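Local coordinates for protein PaaA (Enterobacter agglomerans, PDB 5FF5) that probably activates its peptide substrate by adenylylation, as an E1-like enzyme of the ThiF family, on the route to the bicyclic core of pantocin A, at residues E104-Q109 against A197-V202; K96-E101 against V125-L130; G263-I268 against N321-A326; G271-N276 against H351-K356. One frame throughout, in Å; residues are numbered along the deposited sequence.

Contact 1. Residues E104-Q109 against A197-V202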
loop_
_atom_site.group_PDB
_atom_site.type_symbol
_atom_site.label_atom_id
_atom_site.label_comp_id
_atom_site.label_asym_id
_atom_site.label_seq_id
_atom_site.Cartn_x
_atom_site.Cartn_y
_atom_site.Cartn_z
ATOM N N GLU A 104 -9.825 -16.700 10.700
ATOM C CA GLU A 104 -8.893 -17.200 9.709
ATOM C C GLU A 104 -8.388 -16.085 8.811
ATOM O O GLU A 104 -7.187 -15.809 8.771
ATOM C CB GLU A 104 -9.556 -18.272 8.856
ATOM C CG GLU A 104 -8.614 -18.949 7.911
ATOM C CD GLU A 104 -7.478 -19.635 8.626
ATOM O OE1 GLU A 104 -7.625 -19.889 9.835
ATOM O OE2 GLU A 104 -6.429 -19.870 7.985
ATOM N N ARG A 105 -9.315 -15.403 8.136
ATOM C CA ARG A 105 -8.936 -14.373 7.177
ATOM C C ARG A 105 -8.176 -13.224 7.814
ATOM O O ARG A 105 -7.339 -12.626 7.152
ATOM C CB ARG A 105 -10.151 -13.857 6.384
ATOM C CG ARG A 105 -11.331 -13.297 7.157
ATOM C CD ARG A 105 -12.553 -13.050 6.216
ATOM N NE ARG A 105 -12.198 -12.270 5.035
ATOM C CZ ARG A 105 -12.642 -12.508 3.803
ATOM N NH1 ARG A 105 -12.245 -11.737 2.801
ATOM N NH2 ARG A 105 -13.471 -13.509 3.564
ATOM N N TYR A 106 -8.450 -12.916 9.076
ATOM C CA TYR A 106 -7.820 -11.763 9.715
ATOM C C TYR A 106 -6.580 -12.175 10.504
ATOM O O TYR A 106 -5.963 -11.353 11.192
ATOM C CB TYR A 106 -8.809 -11.049 10.648
ATOM C CG TYR A 106 -10.066 -10.571 9.957
ATOM C CD1 TYR A 106 -10.008 -9.981 8.704
ATOM C CD2 TYR A 106 -11.315 -10.737 10.548
ATOM C CE1 TYR A 106 -11.142 -9.575 8.061
ATOM C CE2 TYR A 106 -12.467 -10.320 9.909
ATOM C CZ TYR A 106 -12.379 -9.731 8.663
ATOM O OH TYR A 106 -13.524 -9.294 8.004
ATOM N N ASN A 107 -6.196 -13.439 10.392
ATOM C CA ASN A 107 -5.197 -13.988 11.296
ATOM C C ASN A 107 -3.894 -13.206 11.409
ATOM O O ASN A 107 -3.483 -12.837 12.499
ATOM C CB ASN A 107 -4.835 -15.405 10.873
ATOM C CG ASN A 107 -3.879 -16.051 11.835
ATOM O OD1 ASN A 107 -2.672 -15.965 11.675
ATOM N ND2 ASN A 107 -4.416 -16.699 12.851
ATOM N N ARG A 108 -3.258 -12.934 10.281
ATOM C CA ARG A 108 -1.925 -12.367 10.331
ATOM C C ARG A 108 -1.955 -10.950 10.870
ATOM O O ARG A 108 -1.020 -10.521 11.534
ATOM C CB ARG A 108 -1.259 -12.372 8.953
ATOM C CG ARG A 108 -1.088 -13.710 8.247
ATOM C CD ARG A 108 -0.364 -14.785 9.072
ATOM N NE ARG A 108 -0.128 -15.971 8.244
ATOM C CZ ARG A 108 -0.824 -17.102 8.264
ATOM N NH1 ARG A 108 -1.823 -17.281 9.108
ATOM N NH2 ARG A 108 -0.493 -18.070 7.427
ATOM N N GLN A 109 -3.041 -10.231 10.633
ATOM C CA GLN A 109 -3.118 -8.870 11.152
ATOM C C GLN A 109 -3.476 -8.951 12.627
ATOM O O GLN A 109 -3.082 -8.106 13.423
ATOM C CB GLN A 109 -4.119 -8.019 10.410
ATOM C CG GLN A 109 -5.527 -8.264 10.833
ATOM C CD GLN A 109 -6.499 -7.421 10.076
ATOM O OE1 GLN A 109 -6.273 -7.062 8.923
ATOM N NE2 GLN A 109 -7.584 -7.064 10.736
ATOM N N ALA A 197 -16.942 -9.118 -3.020
ATOM C CA ALA A 197 -16.140 -10.217 -3.582
ATOM C C ALA A 197 -14.889 -10.438 -2.754
ATOM O O ALA A 197 -14.441 -11.572 -2.569
ATOM C CB ALA A 197 -15.760 -9.937 -5.004
ATOM N N TYR A 198 -14.341 -9.346 -2.242
ATOM C CA TYR A 198 -13.157 -9.390 -1.402
ATOM C C TYR A 198 -13.462 -9.873 0.014
ATOM O O TYR A 198 -12.795 -10.771 0.520
ATOM C CB TYR A 198 -12.503 -8.010 -1.353
ATOM C CG TYR A 198 -11.596 -7.773 -2.515
ATOM C CD1 TYR A 198 -12.022 -7.059 -3.623
ATOM C CD2 TYR A 198 -10.316 -8.301 -2.530
ATOM C CE1 TYR A 198 -11.187 -6.856 -4.707
ATOM C CE2 TYR A 198 -9.475 -8.109 -3.607
ATOM C CZ TYR A 198 -9.913 -7.383 -4.693
ATOM O OH TYR A 198 -9.058 -7.198 -5.754
ATOM N N ASN A 199 -14.455 -9.262 0.656
ATOM C CA ASN A 199 -14.786 -9.592 2.033
ATOM C C ASN A 199 -16.290 -9.561 2.224
ATOM O O ASN A 199 -16.893 -8.507 2.305
ATOM C CB ASN A 199 -14.103 -8.625 2.996
ATOM C CG ASN A 199 -14.196 -9.073 4.439
ATOM O OD1 ASN A 199 -14.953 -9.989 4.768
ATOM N ND2 ASN A 199 -13.468 -8.388 5.320
ATOM N N GLU A 200 -16.881 -10.739 2.305
ATOM C CA GLU A 200 -18.317 -10.945 2.359
ATOM C C GLU A 200 -18.867 -10.601 3.745
ATOM O O GLU A 200 -20.066 -10.605 3.963
ATOM C CB GLU A 200 -18.575 -12.408 2.013
ATOM C CG GLU A 200 -19.985 -12.933 2.021
ATOM C CD GLU A 200 -20.023 -14.426 1.626
ATOM O OE1 GLU A 200 -19.126 -14.883 0.870
ATOM O OE2 GLU A 200 -20.926 -15.152 2.107
ATOM N N ASN A 201 -17.980 -10.316 4.691
ATOM C CA ASN A 201 -18.401 -10.014 6.056
ATOM C C ASN A 201 -18.637 -8.539 6.317
ATOM O O ASN A 201 -19.144 -8.158 7.371
ATOM C CB ASN A 201 -17.362 -10.529 7.040
ATOM C CG ASN A 201 -17.020 -11.959 6.801
ATOM O OD1 ASN A 201 -15.884 -12.378 6.987
ATOM N ND2 ASN A 201 -17.996 -12.725 6.344
ATOM N N VAL A 202 -18.245 -7.713 5.358
ATOM C CA VAL A 202 -18.462 -6.281 5.443
ATOM C C VAL A 202 -19.855 -5.882 4.937
ATOM O O VAL A 202 -20.257 -6.291 3.848
ATOM C CB VAL A 202 -17.409 -5.542 4.635
ATOM C CG1 VAL A 202 -17.640 -4.033 4.717
ATOM C CG2 VAL A 202 -16.056 -5.896 5.157
#

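Contact 2. Residues K96-E101 against V125-L130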
loop_
_atom_site.group_PDB
_atom_site.type_symbol
_atom_site.label_atom_id
_atom_site.label_comp_id
_atom_site.label_asym_id
_atom_site.label_seq_id
_atom_site.Cartn_x
_atom_site.Cartn_y
_atom_site.Cartn_z
ATOM N N LYS A 96 -17.049 -14.069 20.804
ATOM C CA LYS A 96 -18.472 -14.228 20.536
ATOM C C LYS A 96 -18.910 -13.315 19.402
ATOM O O LYS A 96 -20.062 -13.354 18.986
ATOM C CB LYS A 96 -19.313 -13.930 21.771
ATOM C CG LYS A 96 -18.706 -14.338 23.073
ATOM C CD LYS A 96 -19.684 -14.104 24.206
ATOM C CE LYS A 96 -19.039 -14.467 25.530
ATOM N NZ LYS A 96 -19.975 -14.276 26.669
ATOM N N VAL A 97 -17.967 -12.563 18.851
ATOM C CA VAL A 97 -18.273 -11.591 17.811
ATOM C C VAL A 97 -17.833 -12.088 16.452
ATOM O O VAL A 97 -18.590 -12.059 15.494
ATOM C CB VAL A 97 -17.580 -10.237 18.103
ATOM C CG1 VAL A 97 -17.722 -9.295 16.951
ATOM C CG2 VAL A 97 -18.095 -9.629 19.390
ATOM N N LEU A 98 -16.608 -12.580 16.383
ATOM C CA LEU A 98 -16.019 -13.002 15.126
ATOM C C LEU A 98 -16.372 -14.453 14.781
ATOM O O LEU A 98 -16.522 -15.299 15.667
ATOM C CB LEU A 98 -14.506 -12.819 15.212
ATOM C CG LEU A 98 -14.097 -11.366 15.474
ATOM C CD1 LEU A 98 -12.654 -11.249 15.912
ATOM C CD2 LEU A 98 -14.340 -10.550 14.212
ATOM N N SER A 99 -16.480 -14.754 13.492
ATOM C CA SER A 99 -16.824 -16.109 13.070
ATOM C C SER A 99 -15.581 -16.967 12.938
ATOM O O SER A 99 -14.466 -16.483 13.098
ATOM C CB SER A 99 -17.550 -16.082 11.735
ATOM O OG SER A 99 -16.700 -15.550 10.743
ATOM N N GLY A 100 -15.775 -18.231 12.589
ATOM C CA GLY A 100 -14.661 -19.105 12.301
ATOM C C GLY A 100 -13.912 -18.579 11.083
ATOM O O GLY A 100 -12.669 -18.559 11.063
ATOM N N GLU A 101 -14.647 -18.144 10.062
ATOM C CA GLU A 101 -13.983 -17.653 8.868
ATOM C C GLU A 101 -13.184 -16.376 9.118
ATOM O O GLU A 101 -12.105 -16.201 8.563
ATOM C CB GLU A 101 -14.950 -17.419 7.716
ATOM C CG GLU A 101 -14.189 -16.787 6.582
ATOM C CD GLU A 101 -14.997 -15.864 5.734
ATOM O OE1 GLU A 101 -16.243 -15.949 5.784
ATOM O OE2 GLU A 101 -14.377 -14.989 5.085
ATOM N N VAL A 125 -9.879 -9.186 20.663
ATOM C CA VAL A 125 -10.614 -8.001 21.050
ATOM C C VAL A 125 -10.354 -6.877 20.076
ATOM O O VAL A 125 -11.281 -6.197 19.666
ATOM C CB VAL A 125 -10.263 -7.545 22.468
ATOM C CG1 VAL A 125 -10.465 -6.074 22.613
ATOM C CG2 VAL A 125 -11.091 -8.282 23.484
ATOM N N TYR A 126 -9.121 -6.735 19.616
ATOM C CA TYR A 126 -8.824 -5.638 18.699
ATOM C C TYR A 126 -9.626 -5.743 17.407
ATOM O O TYR A 126 -10.200 -4.752 16.950
ATOM C CB TYR A 126 -7.331 -5.580 18.383
ATOM C CG TYR A 126 -6.495 -5.171 19.557
ATOM C CD1 TYR A 126 -6.640 -3.925 20.126
ATOM C CD2 TYR A 126 -5.567 -6.034 20.106
ATOM C CE1 TYR A 126 -5.885 -3.544 21.212
ATOM C CE2 TYR A 126 -4.799 -5.664 21.198
ATOM C CZ TYR A 126 -4.963 -4.414 21.743
ATOM O OH TYR A 126 -4.208 -4.027 22.829
ATOM N N GLN A 127 -9.683 -6.947 16.845
ATOM C CA GLN A 127 -10.411 -7.211 15.610
ATOM C C GLN A 127 -11.906 -6.993 15.823
ATOM O O GLN A 127 -12.608 -6.547 14.927
ATOM C CB GLN A 127 -10.159 -8.641 15.124
ATOM C CG GLN A 127 -10.640 -8.917 13.717
ATOM C CD GLN A 127 -9.918 -8.069 12.706
ATOM O OE1 GLN A 127 -8.699 -7.994 12.722
ATOM N NE2 GLN A 127 -10.660 -7.416 11.826
ATOM N N GLU A 128 -12.383 -7.328 17.016
ATOM C CA GLU A 128 -13.770 -7.103 17.383
ATOM C C GLU A 128 -14.096 -5.613 17.297
ATOM O O GLU A 128 -15.152 -5.222 16.813
ATOM C CB GLU A 128 -14.029 -7.632 18.790
ATOM C CG GLU A 128 -14.206 -9.121 18.843
ATOM C CD GLU A 128 -14.404 -9.618 20.252
ATOM O OE1 GLU A 128 -14.481 -8.763 21.169
ATOM O OE2 GLU A 128 -14.496 -10.857 20.433
ATOM N N ARG A 129 -13.150 -4.792 17.748
ATOM C CA ARG A 129 -13.279 -3.355 17.728
ATOM C C ARG A 129 -13.360 -2.832 16.288
ATOM O O ARG A 129 -13.864 -1.741 16.029
ATOM C CB ARG A 129 -12.095 -2.722 18.471
ATOM C CG ARG A 129 -12.271 -2.699 19.976
ATOM C CD ARG A 129 -11.024 -2.261 20.735
ATOM N NE ARG A 129 -11.148 -2.522 22.174
ATOM C CZ ARG A 129 -10.251 -2.150 23.082
ATOM N NH1 ARG A 129 -9.175 -1.500 22.705
ATOM N NH2 ARG A 129 -10.438 -2.395 24.366
ATOM N N LEU A 130 -12.870 -3.624 15.346
ATOM C CA LEU A 130 -12.971 -3.266 13.948
ATOM C C LEU A 130 -14.323 -3.695 13.408
ATOM O O LEU A 130 -14.929 -2.973 12.635
ATOM C CB LEU A 130 -11.842 -3.898 13.118
ATOM C CG LEU A 130 -10.411 -3.376 13.259
ATOM C CD1 LEU A 130 -9.470 -4.155 12.353
ATOM C CD2 LEU A 130 -10.335 -1.861 12.989
HETATM O O HOH W 1 -16.107 -11.746 23.242
#

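Contact 3. Residues G263-I268 against N321-A326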
loop_
_atom_site.group_PDB
_atom_site.type_symbol
_atom_site.label_atom_id
_atom_site.label_comp_id
_atom_site.label_asym_id
_atom_site.label_seq_id
_atom_site.Cartn_x
_atom_site.Cartn_y
_atom_site.Cartn_z
ATOM N N GLY A 263 -3.551 15.424 -1.769
ATOM C CA GLY A 263 -2.284 15.655 -2.418
ATOM C C GLY A 263 -2.394 15.249 -3.867
ATOM O O GLY A 263 -3.482 15.100 -4.413
ATOM N N ASP A 264 -1.251 15.083 -4.497
ATOM C CA ASP A 264 -1.194 14.696 -5.886
ATOM C C ASP A 264 -0.017 13.765 -6.159
ATOM O O ASP A 264 0.799 13.485 -5.278
ATOM C CB ASP A 264 -1.108 15.947 -6.741
ATOM C CG ASP A 264 -0.059 16.911 -6.232
ATOM O OD1 ASP A 264 1.098 16.493 -6.041
ATOM O OD2 ASP A 264 -0.403 18.085 -5.989
ATOM N N PRO A 265 0.062 13.259 -7.384
ATOM C CA PRO A 265 1.224 12.483 -7.815
ATOM C C PRO A 265 2.568 13.083 -7.409
ATOM O O PRO A 265 3.552 12.359 -7.516
ATOM C CB PRO A 265 1.063 12.469 -9.332
ATOM C CG PRO A 265 -0.441 12.384 -9.497
ATOM C CD PRO A 265 -1.031 13.209 -8.368
ATOM N N LEU A 266 2.629 14.357 -7.012
ATOM C CA LEU A 266 3.897 15.001 -6.628
ATOM C C LEU A 266 4.197 15.018 -5.109
ATOM O O LEU A 266 5.310 14.698 -4.691
ATOM C CB LEU A 266 3.931 16.424 -7.189
ATOM C CG LEU A 266 4.045 16.544 -8.723
ATOM C CD1 LEU A 266 4.094 17.996 -9.149
ATOM C CD2 LEU A 266 5.274 15.814 -9.275
ATOM N N GLU A 267 3.209 15.357 -4.285
ATOM C CA GLU A 267 3.364 15.262 -2.827
ATOM C C GLU A 267 2.031 14.901 -2.182
ATOM O O GLU A 267 0.976 15.339 -2.630
ATOM C CB GLU A 267 3.845 16.572 -2.195
ATOM C CG GLU A 267 2.741 17.607 -2.151
ATOM C CD GLU A 267 2.967 18.684 -1.117
ATOM O OE1 GLU A 267 4.046 18.680 -0.488
ATOM O OE2 GLU A 267 2.040 19.507 -0.910
ATOM N N ILE A 268 2.083 14.114 -1.119
ATOM C CA ILE A 268 0.882 13.615 -0.488
ATOM C C ILE A 268 0.832 14.151 0.914
ATOM O O ILE A 268 1.884 14.401 1.512
ATOM C CB ILE A 268 0.868 12.082 -0.414
ATOM C CG1 ILE A 268 2.081 11.618 0.388
ATOM C CG2 ILE A 268 0.913 11.454 -1.792
ATOM C CD1 ILE A 268 2.080 10.140 0.668
ATOM N N ASN A 321 -8.938 18.196 -16.801
ATOM C CA ASN A 321 -9.093 16.957 -16.068
ATOM C C ASN A 321 -8.186 16.838 -14.846
ATOM O O ASN A 321 -7.241 17.613 -14.682
ATOM C CB ASN A 321 -8.831 15.796 -17.023
ATOM C CG ASN A 321 -9.918 15.652 -18.078
ATOM O OD1 ASN A 321 -11.099 15.583 -17.755
ATOM N ND2 ASN A 321 -9.517 15.618 -19.350
ATOM N N ALA A 322 -8.489 15.880 -13.976
ATOM C CA ALA A 322 -7.607 15.591 -12.849
ATOM C C ALA A 322 -6.474 14.661 -13.320
ATOM O O ALA A 322 -6.742 13.626 -13.932
ATOM C CB ALA A 322 -8.389 14.956 -11.717
ATOM N N TRP A 323 -5.221 15.054 -13.074
ATOM C CA TRP A 323 -4.044 14.249 -13.447
ATOM C C TRP A 323 -3.595 13.272 -12.328
ATOM O O TRP A 323 -3.040 13.688 -11.322
ATOM C CB TRP A 323 -2.898 15.185 -13.833
ATOM C CG TRP A 323 -2.584 16.197 -12.776
ATOM C CD1 TRP A 323 -3.340 17.266 -12.413
ATOM C CD2 TRP A 323 -1.416 16.234 -11.957
ATOM N NE1 TRP A 323 -2.722 17.965 -11.404
ATOM C CE2 TRP A 323 -1.532 17.352 -11.110
ATOM C CE3 TRP A 323 -0.288 15.421 -11.846
ATOM C CZ2 TRP A 323 -0.565 17.678 -10.169
ATOM C CZ3 TRP A 323 0.666 15.753 -10.919
ATOM C CH2 TRP A 323 0.524 16.868 -10.090
ATOM N N GLN A 324 -3.819 11.978 -12.515
ATOM C CA GLN A 324 -3.607 11.012 -11.448
ATOM C C GLN A 324 -3.171 9.649 -11.954
ATOM O O GLN A 324 -3.474 9.275 -13.091
ATOM C CB GLN A 324 -4.880 10.847 -10.623
ATOM C CG GLN A 324 -5.148 11.965 -9.644
ATOM C CD GLN A 324 -4.282 11.882 -8.388
ATOM O OE1 GLN A 324 -3.455 10.970 -8.230
ATOM N NE2 GLN A 324 -4.472 12.845 -7.483
ATOM N N SER A 325 -2.473 8.908 -11.093
ATOM C CA SER A 325 -2.118 7.510 -11.337
ATOM C C SER A 325 -2.221 6.764 -10.013
ATOM O O SER A 325 -2.325 7.380 -8.956
ATOM C CB SER A 325 -0.718 7.390 -11.908
ATOM O OG SER A 325 0.226 7.827 -10.950
ATOM N N ALA A 326 -2.238 5.441 -10.065
ATOM C CA ALA A 326 -2.555 4.649 -8.869
ATOM C C ALA A 326 -1.568 4.781 -7.676
ATOM O O ALA A 326 -2.005 4.867 -6.520
ATOM C CB ALA A 326 -2.717 3.174 -9.265
#

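Contact 4. Residues G271-N276 against H351-K356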
loop_
_atom_site.group_PDB
_atom_site.type_symbol
_atom_site.label_atom_id
_atom_site.label_comp_id
_atom_site.label_asym_id
_atom_site.label_seq_id
_atom_site.Cartn_x
_atom_site.Cartn_y
_atom_site.Cartn_z
ATOM N N GLY A 271 -4.025 13.315 7.104
ATOM C CA GLY A 271 -4.393 13.819 8.408
ATOM C C GLY A 271 -4.506 15.315 8.341
ATOM O O GLY A 271 -4.314 15.912 7.275
ATOM N N PRO A 272 -4.771 15.940 9.489
ATOM C CA PRO A 272 -4.791 15.318 10.816
ATOM C C PRO A 272 -6.008 14.455 11.104
ATOM O O PRO A 272 -7.009 14.556 10.400
ATOM C CB PRO A 272 -4.777 16.523 11.754
ATOM C CG PRO A 272 -5.478 17.579 10.992
ATOM C CD PRO A 272 -5.105 17.374 9.551
ATOM N N ILE A 273 -5.902 13.610 12.127
ATOM C CA ILE A 273 -7.065 12.928 12.677
ATOM C C ILE A 273 -7.650 13.779 13.783
ATOM O O ILE A 273 -6.915 14.250 14.649
ATOM C CB ILE A 273 -6.722 11.571 13.279
ATOM C CG1 ILE A 273 -6.110 10.647 12.230
ATOM C CG2 ILE A 273 -7.963 10.954 13.928
ATOM C CD1 ILE A 273 -5.426 9.434 12.839
ATOM N N TYR A 274 -8.975 13.933 13.786
ATOM C CA TYR A 274 -9.669 14.640 14.858
ATOM C C TYR A 274 -10.437 13.646 15.725
ATOM O O TYR A 274 -11.359 12.986 15.269
ATOM C CB TYR A 274 -10.629 15.678 14.295
ATOM C CG TYR A 274 -10.013 16.761 13.441
ATOM C CD1 TYR A 274 -9.613 17.970 13.992
ATOM C CD2 TYR A 274 -9.865 16.585 12.082
ATOM C CE1 TYR A 274 -9.066 18.964 13.216
ATOM C CE2 TYR A 274 -9.334 17.578 11.289
ATOM C CZ TYR A 274 -8.929 18.769 11.858
ATOM O OH TYR A 274 -8.391 19.754 11.046
ATOM N N LEU A 275 -10.035 13.496 16.971
ATOM C CA LEU A 275 -10.677 12.502 17.803
ATOM C C LEU A 275 -12.085 12.903 18.189
ATOM O O LEU A 275 -12.951 12.045 18.355
ATOM C CB LEU A 275 -9.828 12.242 19.036
ATOM C CG LEU A 275 -8.737 11.186 18.865
ATOM C CD1 LEU A 275 -8.441 10.870 17.400
ATOM C CD2 LEU A 275 -7.489 11.626 19.622
ATOM N N ASN A 276 -12.302 14.209 18.333
ATOM C CA ASN A 276 -13.610 14.749 18.697
ATOM C C ASN A 276 -14.107 14.128 19.987
ATOM O O ASN A 276 -15.281 13.771 20.107
ATOM C CB ASN A 276 -14.613 14.495 17.572
ATOM C CG ASN A 276 -14.352 15.346 16.379
ATOM O OD1 ASN A 276 -13.705 16.376 16.484
ATOM N ND2 ASN A 276 -14.746 14.870 15.216
ATOM N N HIS A 351 0.248 8.334 15.182
ATOM C CA HIS A 351 0.957 9.584 15.051
ATOM C C HIS A 351 0.050 10.761 14.669
ATOM O O HIS A 351 0.098 11.823 15.304
ATOM C CB HIS A 351 2.047 9.442 14.013
ATOM C CG HIS A 351 3.171 10.396 14.206
ATOM N ND1 HIS A 351 3.817 10.548 15.414
ATOM C CD2 HIS A 351 3.751 11.269 13.352
ATOM C CE1 HIS A 351 4.760 11.463 15.291
ATOM N NE2 HIS A 351 4.737 11.919 14.052
ATOM N N LEU A 352 -0.783 10.562 13.649
ATOM C CA LEU A 352 -1.443 11.673 12.955
ATOM C C LEU A 352 -2.488 12.474 13.732
ATOM O O LEU A 352 -3.014 13.461 13.215
ATOM C CB LEU A 352 -2.101 11.144 11.687
ATOM C CG LEU A 352 -1.280 11.459 10.449
ATOM C CD1 LEU A 352 0.159 11.143 10.754
ATOM C CD2 LEU A 352 -1.776 10.658 9.256
ATOM N N VAL A 353 -2.763 12.101 14.977
ATOM C CA VAL A 353 -3.698 12.884 15.774
ATOM C C VAL A 353 -3.141 14.296 15.919
ATOM O O VAL A 353 -2.084 14.510 16.509
ATOM C CB VAL A 353 -3.944 12.271 17.154
ATOM C CG1 VAL A 353 -4.731 13.239 18.004
ATOM C CG2 VAL A 353 -4.702 10.960 17.021
ATOM N N GLY A 354 -3.835 15.258 15.333
ATOM C CA GLY A 354 -3.404 16.633 15.420
ATOM C C GLY A 354 -2.212 16.981 14.550
ATOM O O GLY A 354 -1.716 18.106 14.637
ATOM N N LYS A 355 -1.747 16.051 13.712
ATOM C CA LYS A 355 -0.623 16.345 12.810
ATOM C C LYS A 355 -0.872 16.045 11.316
ATOM O O LYS A 355 -1.669 15.182 10.965
ATOM C CB LYS A 355 0.618 15.583 13.264
ATOM C CG LYS A 355 1.072 15.884 14.670
ATOM C CD LYS A 355 2.409 15.207 14.953
ATOM C CE LYS A 355 2.782 15.379 16.408
ATOM N NZ LYS A 355 1.838 14.650 17.298
ATOM N N LYS A 356 -0.167 16.742 10.432
ATOM C CA LYS A 356 -0.321 16.497 9.002
ATOM C C LYS A 356 1.017 16.121 8.403
ATOM O O LYS A 356 1.956 16.911 8.458
ATOM C CB LYS A 356 -0.888 17.742 8.314
ATOM C CG LYS A 356 -1.253 17.576 6.854
ATOM C CD LYS A 356 -1.821 18.864 6.288
ATOM C CE LYS A 356 -1.923 18.816 4.758
ATOM N NZ LYS A 356 -2.156 20.173 4.149
#

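Contact 1. Residues E104-Q109 against A197-V202
Arg105 and Asn199 are the nearest pair of the two backbones, their CA atoms 9.1 Å apart, so side chains have to span the gap between the Tyr106 break that separates helix 100-105 from helix 107-116 and the turn that follows helix 187-198. In this E1-like, ThiF-type domain the contact ties the helices ahead of the Rossmann-type core to a helix of that core. Asn199 leaves helical geometry and opens a type I turn to Val202; its OD1 accepts from Asn201 N at 3.0 Å, an Asx turn that holds the amide in place. With Asn199 CG anti to the backbone N (chi1 -169°), the amide lies against the Arg105 guanidinium: the two planes are only 3° apart, and Asn199 OD1 sits 3.5 Å above the centre of the guanidinium plane. At the edge of the same group, Arg105 NH1 makes a weak hydrogen bond to Tyr198 O, poorly angled and of doubtful length. The other terminal nitrogen, NH2, is in a salt bridge with Glu101, so the charge has its main partner one helical turn back. Asn201 OD1 approaches the aliphatic part of the arginine, 3.5 Å from Arg105 CD. The Tyr106 ring, one face of which is covered by Arg105 CG, offers its edge to the asparagine. Asn199 ND2 also donates to Ala152 O, and Ile172 of the second subunit packs on Arg105. The straightest link is Asn199 ND2 to Tyr106 OH, 2.8 Å long with an N-H...O angle of 170°, the hydroxyl lying in the amide plane.

Contact 2. Residues K96-E101 against V125-L130
Lys96 comes near Glu128 through its backbone rather than its ammonium end: Lys96 N lies 4.1 Å from Glu128 OE2, linked at most by a water that both hold weakly. The carboxylate has a firmer partner in Ser95, whose hydroxyl is hydrogen-bonded to the same OE2. Val97, the residue whose backbone comes nearest to Glu128, sets its side chain obliquely across the methylene part of the glutamate. Val97 CB is 3.6 Å from Glu128 CG, while Val97 CG2 reaches the carboxylate carbon, Glu128 CD, at 3.8 Å. Beyond CG the glutamate is extended (chi2 178°), and this carries the charged group past the valine to the water and Ser95. Leu98 then turns onto helix 123-131, crossing Gln127 at about a right angle, with Leu98 CD1 3.7 Å from Gln127 CB and 3.9 Å from Glu128 CG. In this ThiF-type, E1-like protein the connection leading into helix 100-105 thus packs across helix 123-131, touching its neighbouring positions 127 and 128. Gln127 bends at chi2 (63°), taking its amide away from the leucine toward Gln109 and Ser154 O, to which it is hydrogen-bonded. Ser99 is the N-cap of helix 100-105: its side chain caps a backbone N just past Glu101, and Glu102 OE2 accepts from Ser99 N, a pairing consistent with a capping box.

Contact 3. Residues G263-I268 against N321-A326
Trp323 is met by three consecutive residues of a hairpin turn, Asp264, Pro265 and Leu266, and no hydrogen bond joins the two segments. The proline lies over one face of the indole, with Pro265 CD 4.0 Å above the plane of the Trp323 ring and offset toward the rim, while Pro265 CB is 3.7 Å from Trp323 CZ3. Leu266 comes to the edge instead, its CG in the ring plane and 3.8 Å from Trp323 CH2. Trp323 CG lies between its own backbone N and carbonyl carbon (chi1 54°), which directs the indole back to the turn. Gln324 crosses Pro265 at about a right angle, its OE1 lying 3.3 Å from Pro265 CD. The turn keeps its shape through Asp264, whose OD1 accepts from Glu267 N at 3.0 Å, nearly along the C-O direction, an Asx motif; Asp264 N bonds in turn to Glu267 O at 2.9 Å. This turn connects the antiparallel strands 258-263 and 267-274 of the mixed sheet. Segment 321-326 runs past it into helix 326-345, whose Ser328 touches Pro265, while Leu115 of the second subunit packs on Trp323.

Contact 4. Residues G271-N276 against H351-K356
Ile273 and Val353 form a single backbone bridge, their CA atoms 4.6 Å apart. Ile273 N donates to Leu352 O at 3.1 Å, and Gly354 N returns a weak bond to Ile273 O. Leu352 O is gripped twice: Lys355 N also reaches it, at 2.9 Å, from the opposite face of the carbonyl plane, with the Ile273 donor 51° out of that plane. The Lys355 N bond closes a type II turn from Leu352 to Lys355, with Gly354 at its positive-phi position (75°). Alongside, Pro272 CA makes a CA-H...O contact with Lys355 O at 3.1 Å. The peptide before Pro272 is cis. Two apolar pairs cross at about right angles: Ile273 CD1 on Leu352 CB, 3.9 Å, and Leu275 CD2 on Val353 CG1, 3.6 Å. Here strand 267-274 and strand 355-360, antiparallel neighbours in the mixed sheet of the ThiF-type domain, meet at the end of one and the start of the other, and the turn leads the chain into the second strand. At that entry Lys356 CG passes 3.5 Å from Gly271 O, and the rest of the lysine leads away. Farther out, strand 258-263 flanks the first segment through backbone bonds of Gly271 with Glu260 and Tyr274 with Val258. Helix 326-345 lies against Ile273 through Gln339 and Thr343, and Gln339 OE1 accepts from Leu352 N; Phe364 of the second subunit packs on Leu352.

Overall arrangement
Contacts 1 and 2 are neighbours, their centres 11 Å apart: both use helix 100-105, and they touch through Gln109 and Gln127. Contacts 3 and 4 share strand 267-274 but take its two ends, with centres 22 Å apart. Contacts 1 and 4 lie on opposite sides of the chain's centre, nearest atoms about 17 Å apart. Within one chain contacts 1 and 3 stay about 13 Å apart at their nearest atoms, yet the dimer joins them: Arg108 packs on Ala322, and Gln109 on Ser325, of the second subunit. A sulfate, probably from the crystallisation liquor, lies about 3 Å from the Gln324 side chain; such ions often mark pockets, but no active site is established here.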